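Local coordinates for protein DynE8 (Micromonospora chersina, PDB 4AMM) that probably loads acyl building blocks onto the carrier in enediyne biosynthesis, being the acyltransferase domain of an iterative polyketide synthase, at residues 4-9 with 56-61; 41-46 with 392-397; 51-56 with 384-389. One frame throughout, in Å; residues are numbered along the deposited sequence.

Interaction 1. Residues 4-9 with 56-61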
ATOM      1  N   GLU A   4       5.133   3.286 -20.000  1.00 18.70           N
ATOM      2  CA  GLU A   4       3.914   3.374 -20.769  1.00 17.34           C
ATOM      3  C   GLU A   4       2.978   2.280 -20.287  1.00 15.94           C
ATOM      4  O   GLU A   4       3.411   1.200 -19.846  1.00 16.46           O
ATOM      5  CB  GLU A   4       4.236   3.216 -22.252  1.00 19.28           C
ATOM      6  CG  GLU A   4       3.016   3.557 -23.083  1.00 20.37           C
ATOM      7  CD  GLU A   4       2.534   5.004 -22.739  1.00 28.24           C
ATOM      8  OE1 GLU A   4       3.124   5.997 -23.235  1.00 27.24           O
ATOM      9  OE2 GLU A   4       1.632   5.117 -21.865  1.00 24.69           O
ATOM     10  N   LEU A   5       1.662   2.502 -20.418  1.00 14.54           N
ATOM     11  CA  LEU A   5       0.648   1.523 -20.089  1.00 13.70           C
ATOM     12  C   LEU A   5       0.033   0.967 -21.324  1.00 13.63           C
ATOM     13  O   LEU A   5      -0.529   1.743 -22.132  1.00 14.89           O
ATOM     14  CB  LEU A   5      -0.458   2.254 -19.288  1.00 14.10           C
ATOM     15  CG  LEU A   5      -1.715   1.411 -18.994  1.00 14.33           C
ATOM     16  CD1 LEU A   5      -1.390   0.159 -18.146  1.00 14.72           C
ATOM     17  CD2 LEU A   5      -2.713   2.353 -18.246  1.00 15.63           C
ATOM     18  N   VAL A   6       0.094  -0.349 -21.521  1.00 12.60           N
ATOM     19  CA  VAL A   6      -0.431  -0.969 -22.711  1.00 12.35           C
ATOM     20  C   VAL A   6      -1.501  -1.947 -22.308  1.00 11.79           C
ATOM     21  O   VAL A   6      -1.268  -2.891 -21.537  1.00 13.68           O
ATOM     22  CB  VAL A   6       0.658  -1.768 -23.465  1.00 13.47           C
ATOM     23  CG1 VAL A   6       0.059  -2.352 -24.670  1.00 15.72           C
ATOM     24  CG2 VAL A   6       1.770  -0.790 -23.802  1.00 15.93           C
ATOM     25  N   VAL A   7      -2.768  -1.625 -22.707  1.00 12.42           N
ATOM     26  CA  VAL A   7      -3.870  -2.502 -22.396  1.00 13.32           C
ATOM     27  C   VAL A   7      -4.508  -3.047 -23.648  1.00 15.30           C
ATOM     28  O   VAL A   7      -4.498  -2.358 -24.680  1.00 17.28           O
ATOM     29  CB  VAL A   7      -4.961  -1.795 -21.536  1.00 14.13           C
ATOM     30  CG1 VAL A   7      -4.392  -1.156 -20.268  1.00 12.94           C
ATOM     31  CG2 VAL A   7      -5.780  -0.708 -22.355  1.00 15.89           C
ATOM     32  N   CYS A   8      -5.127  -4.211 -23.512  1.00 14.47           N
ATOM     33  CA  CYS A   8      -6.091  -4.608 -24.548  1.00 18.24           C
ATOM     34  C   CYS A   8      -6.949  -5.733 -24.064  1.00 16.15           C
ATOM     35  O   CYS A   8      -6.792  -6.221 -22.968  1.00 15.10           O
ATOM     36  CB  CYS A   8      -5.446  -4.902 -25.857  1.00 20.68           C
ATOM     37  SG  CYS A   8      -4.451  -6.315 -25.701  1.00 22.82           S
ATOM     38  N   GLY A   9      -7.902  -6.138 -24.929  1.00 16.09           N
ATOM     39  CA  GLY A   9      -8.761  -7.197 -24.515  1.00 16.42           C
ATOM     40  C   GLY A   9      -9.543  -7.767 -25.680  1.00 15.24           C
ATOM     41  O   GLY A   9      -9.420  -7.310 -26.793  1.00 18.02           O
ATOM     42  N   ALA A  56       0.002  -4.161 -19.285  1.00 12.95           N
ATOM     43  CA  ALA A  56       1.402  -4.194 -18.848  1.00 14.30           C
ATOM     44  C   ALA A  56       1.882  -2.794 -18.789  1.00 13.46           C
ATOM     45  O   ALA A  56       1.614  -1.936 -19.643  1.00 14.14           O
ATOM     46  CB  ALA A  56       2.216  -4.986 -19.868  1.00 14.58           C
ATOM     47  N   ALA A  57       2.744  -2.554 -17.791  1.00 14.36           N
ATOM     48  CA  ALA A  57       3.499  -1.326 -17.731  1.00 13.96           C
ATOM     49  C   ALA A  57       4.894  -1.630 -18.303  1.00 15.12           C
ATOM     50  O   ALA A  57       5.537  -2.551 -17.800  1.00 18.73           O
ATOM     51  CB  ALA A  57       3.618  -0.883 -16.291  1.00 17.24           C
ATOM     52  N   VAL A  58       5.313  -0.849 -19.256  1.00 14.77           N
ATOM     53  CA  VAL A  58       6.564  -1.170 -19.975  1.00 16.73           C
ATOM     54  C   VAL A  58       7.423   0.054 -20.141  1.00 19.44           C
ATOM     55  O   VAL A  58       6.947   1.179 -20.229  1.00 19.53           O
ATOM     56  CB  VAL A  58       6.250  -1.830 -21.351  1.00 18.75           C
ATOM     57  CG1 VAL A  58       5.377  -3.148 -21.198  1.00 19.39           C
ATOM     58  CG2 VAL A  58       5.569  -0.798 -22.287  1.00 19.89           C
ATOM     59  N   ARG A  59       8.758  -0.170 -20.241  1.00 20.59           N
ATOM     60  CA  ARG A  59       9.666   0.943 -20.459  1.00 23.14           C
ATOM     61  C   ARG A  59       9.844   1.304 -21.917  1.00 22.74           C
ATOM     62  O   ARG A  59      10.097   2.446 -22.237  1.00 24.67           O
ATOM     63  CB  ARG A  59      11.049   0.701 -19.778  1.00 24.39           C
ATOM     64  CG  ARG A  59      10.927   0.698 -18.256  1.00 30.01           C
ATOM     65  CD  ARG A  59      12.312   0.803 -17.568  1.00 40.49           C
ATOM     66  NE  ARG A  59      13.276  -0.119 -18.175  1.00 44.48           N
ATOM     67  CZ  ARG A  59      14.587   0.120 -18.322  1.00 47.64           C
ATOM     68  NH1 ARG A  59      15.145   1.271 -17.917  1.00 47.68           N
ATOM     69  NH2 ARG A  59      15.350  -0.794 -18.902  1.00 46.73           N
ATOM     70  N   ASP A  60       9.613   0.350 -22.801  1.00 21.15           N
ATOM     71  CA  ASP A  60       9.868   0.505 -24.235  1.00 21.43           C
ATOM     72  C   ASP A  60       9.294  -0.626 -25.033  1.00 21.05           C
ATOM     73  O   ASP A  60       8.719  -1.537 -24.439  1.00 18.49           O
ATOM     74  CB  ASP A  60      11.410   0.631 -24.506  1.00 22.58           C
ATOM     75  CG  ASP A  60      12.197  -0.539 -24.009  1.00 28.90           C
ATOM     76  OD1 ASP A  60      11.695  -1.652 -23.763  1.00 27.84           O
ATOM     77  OD2 ASP A  60      13.450  -0.333 -23.842  1.00 33.14           O
ATOM     78  N   ALA A  61       9.462  -0.611 -26.346  1.00 20.61           N
ATOM     79  CA  ALA A  61       8.859  -1.625 -27.192  1.00 21.49           C
ATOM     80  C   ALA A  61       9.342  -3.033 -26.877  1.00 22.08           C
ATOM     81  O   ALA A  61       8.600  -3.972 -26.965  1.00 23.74           O
ATOM     82  CB  ALA A  61       9.063  -1.320 -28.629  1.00 23.12           C
TER
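Glu4 and Val58 face each other as an antiparallel hydrogen-bonded pair. Glu4 N gives a nearly straight bond to Val58 O (2.8 Å), and Val58 N returns one to Glu4 O (2.9 Å). Val6 and Ala56 form the next such pair, with Val6 N to Ala56 O and Ala56 N to Val6 O both at 2.9 Å. Between them Leu5 and Ala57 make a non-hydrogen-bonded pair, and Ala57 CA comes within 3.3 Å of Glu4 O in a CA-H...O contact. Val6 and Val58 sit on one face of the sheet, where their CG2 methyls meet obliquely at 4.1 Å. Val58 CG1 stands beside the backbone N (chi1 -58°), which turns CG2 to Val6 and Glu4 O.

The bend at chi2 (57°) turns the Glu4 carboxylate back, and OE2 accepts from Leu5 N at 3.0 Å. The same oxygen forms a salt bridge with Arg401, while OE1 bonds Thr36. Helix 32-45 packs against Val6 through Ala39 and Leu42. On the other face Leu5 and Ala57 touch helix 376-387. This is the pairing of an edge strand, 4-10, with its neighbour 52-58 in a four-stranded antiparallel sheet with helices on both faces.

Interaction 2. Residues 41-46 with 392-397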
ATOM      1  N   GLY A  41      -3.942   4.446 -28.626  1.00 12.64           N
ATOM      2  CA  GLY A  41      -4.999   3.886 -29.477  1.00 13.17           C
ATOM      3  C   GLY A  41      -5.593   2.685 -28.886  1.00 11.89           C
ATOM      4  O   GLY A  41      -6.867   2.499 -28.921  1.00 13.31           O
ATOM      5  N   LEU A  42      -4.822   1.760 -28.304  1.00 12.20           N
ATOM      6  CA  LEU A  42      -5.368   0.573 -27.678  1.00 13.16           C
ATOM      7  C   LEU A  42      -6.239   0.945 -26.511  1.00 11.40           C
ATOM      8  O   LEU A  42      -7.280   0.286 -26.298  1.00 12.21           O
ATOM      9  CB  LEU A  42      -4.181  -0.367 -27.219  1.00 12.92           C
ATOM     10  CG  LEU A  42      -3.507  -1.040 -28.430  1.00 13.92           C
ATOM     11  CD1 LEU A  42      -2.181  -1.712 -27.860  1.00 15.64           C
ATOM     12  CD2 LEU A  42      -4.392  -2.093 -29.009  1.00 16.79           C
ATOM     13  N   ALA A  43      -5.840   1.935 -25.715  1.00 11.28           N
ATOM     14  CA  ALA A  43      -6.644   2.302 -24.528  1.00 11.36           C
ATOM     15  C   ALA A  43      -7.999   2.858 -25.017  1.00 10.91           C
ATOM     16  O   ALA A  43      -9.036   2.568 -24.362  1.00 11.35           O
ATOM     17  CB  ALA A  43      -5.929   3.287 -23.670  1.00 12.80           C
ATOM     18  N   ALA A  44      -8.017   3.603 -26.113  1.00 10.64           N
ATOM     19  CA  ALA A  44      -9.277   4.202 -26.606  1.00 10.91           C
ATOM     20  C   ALA A  44     -10.171   3.116 -27.120  1.00 11.78           C
ATOM     21  O   ALA A  44     -11.409   3.179 -26.962  1.00 12.05           O
ATOM     22  CB  ALA A  44      -8.951   5.215 -27.665  1.00 11.81           C
ATOM     23  N   ALA A  45      -9.633   2.061 -27.713  1.00 11.75           N
ATOM     24  CA  ALA A  45     -10.440   1.052 -28.388  1.00 13.00           C
ATOM     25  C   ALA A  45     -10.821  -0.112 -27.465  1.00 13.41           C
ATOM     26  O   ALA A  45     -11.757  -0.844 -27.756  1.00 15.65           O
ATOM     27  CB  ALA A  45      -9.580   0.473 -29.556  1.00 17.16           C
ATOM     28  N   HIS A  46     -10.160  -0.356 -26.352  1.00 10.96           N
ATOM     29  CA  HIS A  46     -10.359  -1.443 -25.436  1.00 10.96           C
ATOM     30  C   HIS A  46     -10.750  -0.932 -24.072  1.00 13.13           C
ATOM     31  O   HIS A  46     -10.035  -0.920 -23.093  1.00 13.10           O
ATOM     32  CB  HIS A  46      -9.020  -2.257 -25.326  1.00 13.08           C
ATOM     33  CG  HIS A  46      -8.741  -2.976 -26.591  1.00 14.87           C
ATOM     34  ND1 HIS A  46      -7.872  -2.522 -27.554  1.00 19.82           N
ATOM     35  CD2 HIS A  46      -9.353  -4.061 -27.099  1.00 16.70           C
ATOM     36  CE1 HIS A  46      -7.900  -3.375 -28.577  1.00 17.02           C
ATOM     37  NE2 HIS A  46      -8.765  -4.319 -28.306  1.00 20.29           N
ATOM     38  N   ASP A 392     -12.753   0.200 -15.987  1.00 11.49           N
ATOM     39  CA  ASP A 392     -13.076  -0.213 -17.361  1.00 11.46           C
ATOM     40  C   ASP A 392     -12.420   0.561 -18.457  1.00 11.06           C
ATOM     41  O   ASP A 392     -12.542   0.206 -19.616  1.00 12.01           O
ATOM     42  CB  ASP A 392     -14.577  -0.077 -17.529  1.00 13.61           C
ATOM     43  CG  ASP A 392     -15.317  -1.206 -16.797  1.00 19.98           C
ATOM     44  OD1 ASP A 392     -14.766  -2.318 -16.451  1.00 19.92           O
ATOM     45  OD2 ASP A 392     -16.552  -0.995 -16.602  1.00 21.02           O
ATOM     46  N   ASP A 393     -11.587   1.564 -18.095  1.00 10.52           N
ATOM     47  CA  ASP A 393     -11.142   2.561 -19.124  1.00 10.57           C
ATOM     48  C   ASP A 393      -9.806   3.114 -18.673  1.00 11.65           C
ATOM     49  O   ASP A 393      -9.773   3.820 -17.654  1.00 13.39           O
ATOM     50  CB  ASP A 393     -12.253   3.646 -19.251  1.00 10.36           C
ATOM     51  CG  ASP A 393     -12.015   4.647 -20.294  1.00 11.25           C
ATOM     52  OD1 ASP A 393     -10.816   4.811 -20.769  1.00 11.99           O
ATOM     53  OD2 ASP A 393     -12.951   5.373 -20.711  1.00 12.26           O
ATOM     54  N   ALA A 394      -8.741   2.786 -19.404  1.00 11.11           N
ATOM     55  CA  ALA A 394      -7.415   3.266 -19.056  1.00 11.77           C
ATOM     56  C   ALA A 394      -7.047   4.531 -19.805  1.00 12.58           C
ATOM     57  O   ALA A 394      -5.902   5.076 -19.644  1.00 12.75           O
ATOM     58  CB  ALA A 394      -6.422   2.111 -19.414  1.00 12.63           C
ATOM     59  N   THR A 395      -7.948   5.137 -20.590  1.00 12.76           N
ATOM     60  CA  THR A 395      -7.640   6.407 -21.297  1.00 10.67           C
ATOM     61  C   THR A 395      -7.145   7.572 -20.375  1.00 13.36           C
ATOM     62  O   THR A 395      -6.376   8.365 -20.918  1.00 13.85           O
ATOM     63  CB  THR A 395      -8.745   6.910 -22.252  1.00 12.54           C
ATOM     64  OG1 THR A 395      -9.897   7.233 -21.465  1.00 13.01           O
ATOM     65  CG2 THR A 395      -9.061   5.885 -23.326  1.00 11.72           C
ATOM     66  N   PRO A 396      -7.565   7.654 -19.085  1.00 12.52           N
ATOM     67  CA  PRO A 396      -7.027   8.761 -18.260  1.00 13.06           C
ATOM     68  C   PRO A 396      -5.485   8.739 -18.221  1.00 13.63           C
ATOM     69  O   PRO A 396      -4.914   9.830 -18.014  1.00 15.22           O
ATOM     70  CB  PRO A 396      -7.645   8.490 -16.896  1.00 15.18           C
ATOM     71  CG  PRO A 396      -8.922   7.840 -17.183  1.00 15.51           C
ATOM     72  CD  PRO A 396      -8.605   6.896 -18.362  1.00 13.94           C
ATOM     73  N   PHE A 397      -4.837   7.612 -18.407  1.00 12.02           N
ATOM     74  CA  PHE A 397      -3.386   7.622 -18.355  1.00 12.92           C
ATOM     75  C   PHE A 397      -2.793   8.388 -19.504  1.00 15.44           C
ATOM     76  O   PHE A 397      -1.616   8.754 -19.441  1.00 15.77           O
ATOM     77  CB  PHE A 397      -2.907   6.140 -18.351  1.00 13.87           C
ATOM     78  CG  PHE A 397      -1.421   6.001 -18.089  1.00 14.44           C
ATOM     79  CD1 PHE A 397      -0.961   5.961 -16.781  1.00 18.61           C
ATOM     80  CD2 PHE A 397      -0.530   5.868 -19.120  1.00 16.35           C
ATOM     81  CE1 PHE A 397       0.467   5.909 -16.503  1.00 20.32           C
ATOM     82  CE2 PHE A 397       0.925   5.759 -18.836  1.00 16.51           C
ATOM     83  CZ  PHE A 397       1.360   5.801 -17.573  1.00 18.44           C
TER
HETATM   84  O   HOH W   1      -8.839   1.363 -21.870  1.00 11.42           O
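The C-terminal end of helix 32-45 meets the loop after helix 376-387, where Ala43 and Thr395 make the main contact. Thr395 CG2 lies 3.5 Å from Ala43 O and also touches Ala44 CA, so the methyl rests on the last turn of the helix. Ala43 CB points toward the loop and meets Ala394 CB at 4.4 Å.

One water ties the two backbones together, two carbonyls on one side and one amide on the other. It donates to Ala43 O (2.8 Å) and to His46 O, and it accepts from Ala394 N (2.8 Å).

The loop is shaped by an Asx turn. Asp393 OD1 accepts from Thr395 N, nearly along its C-O axis, at 2.9 Å. It also takes a bond from Thr395 OG1 at 2.7 Å, on the syn side and tilted from the carboxylate plane. With chi1 at 65°, OG1 turns to this oxygen and CG2 is left to face the helix. The other carboxylate oxygen, OD2, forms a salt bridge with Arg47, just past the helix.

On the helix side, His46 ND1 reaches back to a lone pair of Leu42 O (3.1 Å), with that oxygen close to the ring plane. The ND1 bond is bent (N-H...O angle 138°) and limits how the imidazole can turn; Leu42 O also accepts from His46 N.

Interaction 3. Residues 51-56 with 384-389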
ATOM      1  N   PRO A  51     -14.088  -8.553 -21.978  1.00 15.97           N
ATOM      2  CA  PRO A  51     -14.155  -9.767 -21.154  1.00 17.65           C
ATOM      3  C   PRO A  51     -12.796 -10.310 -20.695  1.00 17.29           C
ATOM      4  O   PRO A  51     -12.646 -10.442 -19.459  1.00 21.24           O
ATOM      5  CB  PRO A  51     -14.954 -10.752 -22.097  1.00 18.84           C
ATOM      6  CG  PRO A  51     -15.810  -9.771 -22.987  1.00 22.00           C
ATOM      7  CD  PRO A  51     -14.854  -8.617 -23.248  1.00 17.75           C
ATOM      8  N   ALA A  52     -11.894 -10.536 -21.621  1.00 14.74           N
ATOM      9  CA  ALA A  52     -10.545 -11.115 -21.365  1.00 15.63           C
ATOM     10  C   ALA A  52      -9.563  -9.934 -21.574  1.00 14.62           C
ATOM     11  O   ALA A  52      -9.609  -9.208 -22.561  1.00 15.36           O
ATOM     12  CB  ALA A  52     -10.243 -12.228 -22.411  1.00 19.00           C
ATOM     13  N   ARG A  53      -8.683  -9.775 -20.558  1.00 13.12           N
ATOM     14  CA  ARG A  53      -7.850  -8.536 -20.494  1.00 12.87           C
ATOM     15  C   ARG A  53      -6.358  -8.795 -20.298  1.00 13.05           C
ATOM     16  O   ARG A  53      -5.971  -9.705 -19.548  1.00 14.77           O
ATOM     17  CB  ARG A  53      -8.363  -7.679 -19.338  1.00 13.25           C
ATOM     18  CG  ARG A  53      -9.822  -7.212 -19.450  1.00 13.50           C
ATOM     19  CD  ARG A  53     -10.227  -6.266 -18.338  1.00 14.63           C
ATOM     20  NE  ARG A  53     -11.607  -5.797 -18.568  1.00 16.37           N
ATOM     21  CZ  ARG A  53     -12.133  -4.708 -17.973  1.00 16.90           C
ATOM     22  NH1 ARG A  53     -11.433  -3.946 -17.105  1.00 13.01           N
ATOM     23  NH2 ARG A  53     -13.457  -4.418 -18.231  1.00 18.08           N
ATOM     24  N   PHE A  54      -5.612  -7.943 -20.904  1.00 13.10           N
ATOM     25  CA  PHE A  54      -4.133  -7.881 -20.769  1.00 13.09           C
ATOM     26  C   PHE A  54      -3.834  -6.484 -20.400  1.00 11.71           C
ATOM     27  O   PHE A  54      -4.325  -5.509 -21.007  1.00 12.49           O
ATOM     28  CB  PHE A  54      -3.460  -8.239 -22.102  1.00 13.83           C
ATOM     29  CG  PHE A  54      -1.991  -7.920 -22.181  1.00 14.11           C
ATOM     30  CD1 PHE A  54      -1.622  -6.688 -22.603  1.00 13.26           C
ATOM     31  CD2 PHE A  54      -1.073  -8.897 -21.839  1.00 16.14           C
ATOM     32  CE1 PHE A  54      -0.268  -6.340 -22.702  1.00 16.70           C
ATOM     33  CE2 PHE A  54       0.297  -8.570 -21.933  1.00 18.75           C
ATOM     34  CZ  PHE A  54       0.676  -7.314 -22.353  1.00 16.94           C
ATOM     35  N   ALA A  55      -2.852  -6.247 -19.476  1.00 11.84           N
ATOM     36  CA  ALA A  55      -2.311  -4.909 -19.285  1.00 11.71           C
ATOM     37  C   ALA A  55      -0.862  -5.038 -18.810  1.00 12.45           C
ATOM     38  O   ALA A  55      -0.622  -5.898 -17.935  1.00 14.53           O
ATOM     39  CB  ALA A  55      -3.117  -4.148 -18.177  1.00 12.99           C
ATOM     40  N   ALA A  56       0.002  -4.161 -19.285  1.00 12.95           N
ATOM     41  CA  ALA A  56       1.402  -4.194 -18.848  1.00 14.30           C
ATOM     42  C   ALA A  56       1.882  -2.794 -18.789  1.00 13.46           C
ATOM     43  O   ALA A  56       1.614  -1.936 -19.643  1.00 14.14           O
ATOM     44  CB  ALA A  56       2.216  -4.986 -19.868  1.00 14.58           C
ATOM     45  N   ALA A 384      -2.920  -3.088 -13.214  1.00 11.88           N
ATOM     46  CA  ALA A 384      -3.482  -4.036 -12.325  1.00 11.17           C
ATOM     47  C   ALA A 384      -5.002  -3.795 -12.224  1.00 12.80           C
ATOM     48  O   ALA A 384      -5.788  -4.768 -12.300  1.00 12.11           O
ATOM     49  CB  ALA A 384      -2.840  -3.978 -10.909  1.00 13.20           C
ATOM     50  N   LEU A 385      -5.421  -2.534 -11.986  1.00 11.54           N
ATOM     51  CA  LEU A 385      -6.879  -2.241 -11.839  1.00 10.95           C
ATOM     52  C   LEU A 385      -7.541  -2.651 -13.132  1.00 12.13           C
ATOM     53  O   LEU A 385      -8.713  -3.171 -13.054  1.00 12.43           O
ATOM     54  CB  LEU A 385      -7.016  -0.783 -11.602  1.00 10.85           C
ATOM     55  CG  LEU A 385      -6.545  -0.291 -10.198  1.00 13.34           C
ATOM     56  CD1 LEU A 385      -6.501   1.184 -10.093  1.00 14.44           C
ATOM     57  CD2 LEU A 385      -7.501  -0.791  -9.105  1.00 14.00           C
ATOM     58  N   PHE A 386      -6.994  -2.360 -14.297  1.00 10.75           N
ATOM     59  CA  PHE A 386      -7.687  -2.667 -15.558  1.00 11.10           C
ATOM     60  C   PHE A 386      -7.773  -4.149 -15.753  1.00 13.11           C
ATOM     61  O   PHE A 386      -8.849  -4.708 -16.016  1.00 11.76           O
ATOM     62  CB  PHE A 386      -7.002  -1.957 -16.751  1.00 12.13           C
ATOM     63  CG  PHE A 386      -7.652  -2.271 -18.078  1.00 11.33           C
ATOM     64  CD1 PHE A 386      -8.746  -1.485 -18.479  1.00 12.29           C
ATOM     65  CD2 PHE A 386      -7.233  -3.325 -18.838  1.00 11.40           C
ATOM     66  CE1 PHE A 386      -9.392  -1.784 -19.687  1.00 11.24           C
ATOM     67  CE2 PHE A 386      -7.876  -3.649 -20.023  1.00 12.29           C
ATOM     68  CZ  PHE A 386      -8.964  -2.830 -20.476  1.00 13.99           C
ATOM     69  N   ALA A 387      -6.687  -4.908 -15.631  1.00 12.26           N
ATOM     70  CA  ALA A 387      -6.709  -6.339 -15.932  1.00 11.73           C
ATOM     71  C   ALA A 387      -7.625  -7.025 -14.960  1.00 11.74           C
ATOM     72  O   ALA A 387      -8.323  -7.986 -15.360  1.00 13.75           O
ATOM     73  CB  ALA A 387      -5.300  -6.919 -15.905  1.00 13.67           C
ATOM     74  N   ALA A 388      -7.658  -6.638 -13.700  1.00 11.58           N
ATOM     75  CA  ALA A 388      -8.488  -7.268 -12.687  1.00 13.72           C
ATOM     76  C   ALA A 388      -9.947  -6.871 -12.822  1.00 14.99           C
ATOM     77  O   ALA A 388     -10.794  -7.412 -12.094  1.00 15.99           O
ATOM     78  CB  ALA A 388      -7.964  -6.926 -11.271  1.00 17.20           C
ATOM     79  N   GLY A 389     -10.266  -5.943 -13.749  1.00 12.89           N
ATOM     80  CA  GLY A 389     -11.660  -5.582 -13.974  1.00 14.38           C
ATOM     81  C   GLY A 389     -12.164  -4.618 -12.953  1.00 13.26           C
ATOM     82  O   GLY A 389     -13.408  -4.406 -12.943  1.00 15.64           O
TER
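Arg53 lays its guanidinium over one face of the Phe386 ring. The two planes are 25° apart, and CZ stands 4.6 Å from the ring centroid, close to the ring normal. This is a stacked cation-pi contact. The side chains as a whole run at about a right angle to each other. The arginine chain, extended from CG to NE, carries CD and the guanidinium over the same ring face: CD makes a CH-pi contact, 4.3 Å from the centroid, and NH1 sits toward the rim, 3.9 Å from CD1 of Phe386.

The same NH1 donates to Phe386 O at 2.9 Å, with an N-H...O angle of 166°. The oxygen lies near the guanidinium plane and is met on a lone pair. Arg53 therefore grips both the ring and the backbone of one residue. Phe386 O has a second donor in Gly389 N, at 2.9 Å, within the Schellman motif that ends the helix. Gly389 has positive phi, and its CA comes to 3.5 Å from Arg53 NH1.

Phe386 CG is anti to its backbone N (chi1 178°), and the ring swings toward strand 52-58. There Ala55 CB touches its CD2 at 4.2 Å, and Ala55 CB also meets Ala387 CB.

The rest of the guanidinium is held from outside: NH2 by a salt bridge to Asp392, NH1 also by Val391 O, and NE by Val50 O. The buried arginine thus joins strand to helix end, and Asp392 would be expected to balance its charge.

The three contacts form a triangle, with each pair of centres about 11 Å apart, on the same side of the chain's centre. Interactions 1 and 3 share strand 52-58 and Ala56, and Cys8 N probably bonds Phe54 O between them. Helix 32-45 of interaction 2 precedes that strand. The salt bridge of Asp392 with Arg53 joins interactions 2 and 3, while Phe397 packs on Glu4 and Leu5 of interaction 1. Along the chain, interaction 3 is nested in the loop closed by interaction 2, and interaction 1 crosses both. The C-terminal helix and loop pack against the antiparallel sheet begun by the N-terminal strand, a unit consistent with the linker preceding the acyltransferase domain in polyketide synthases.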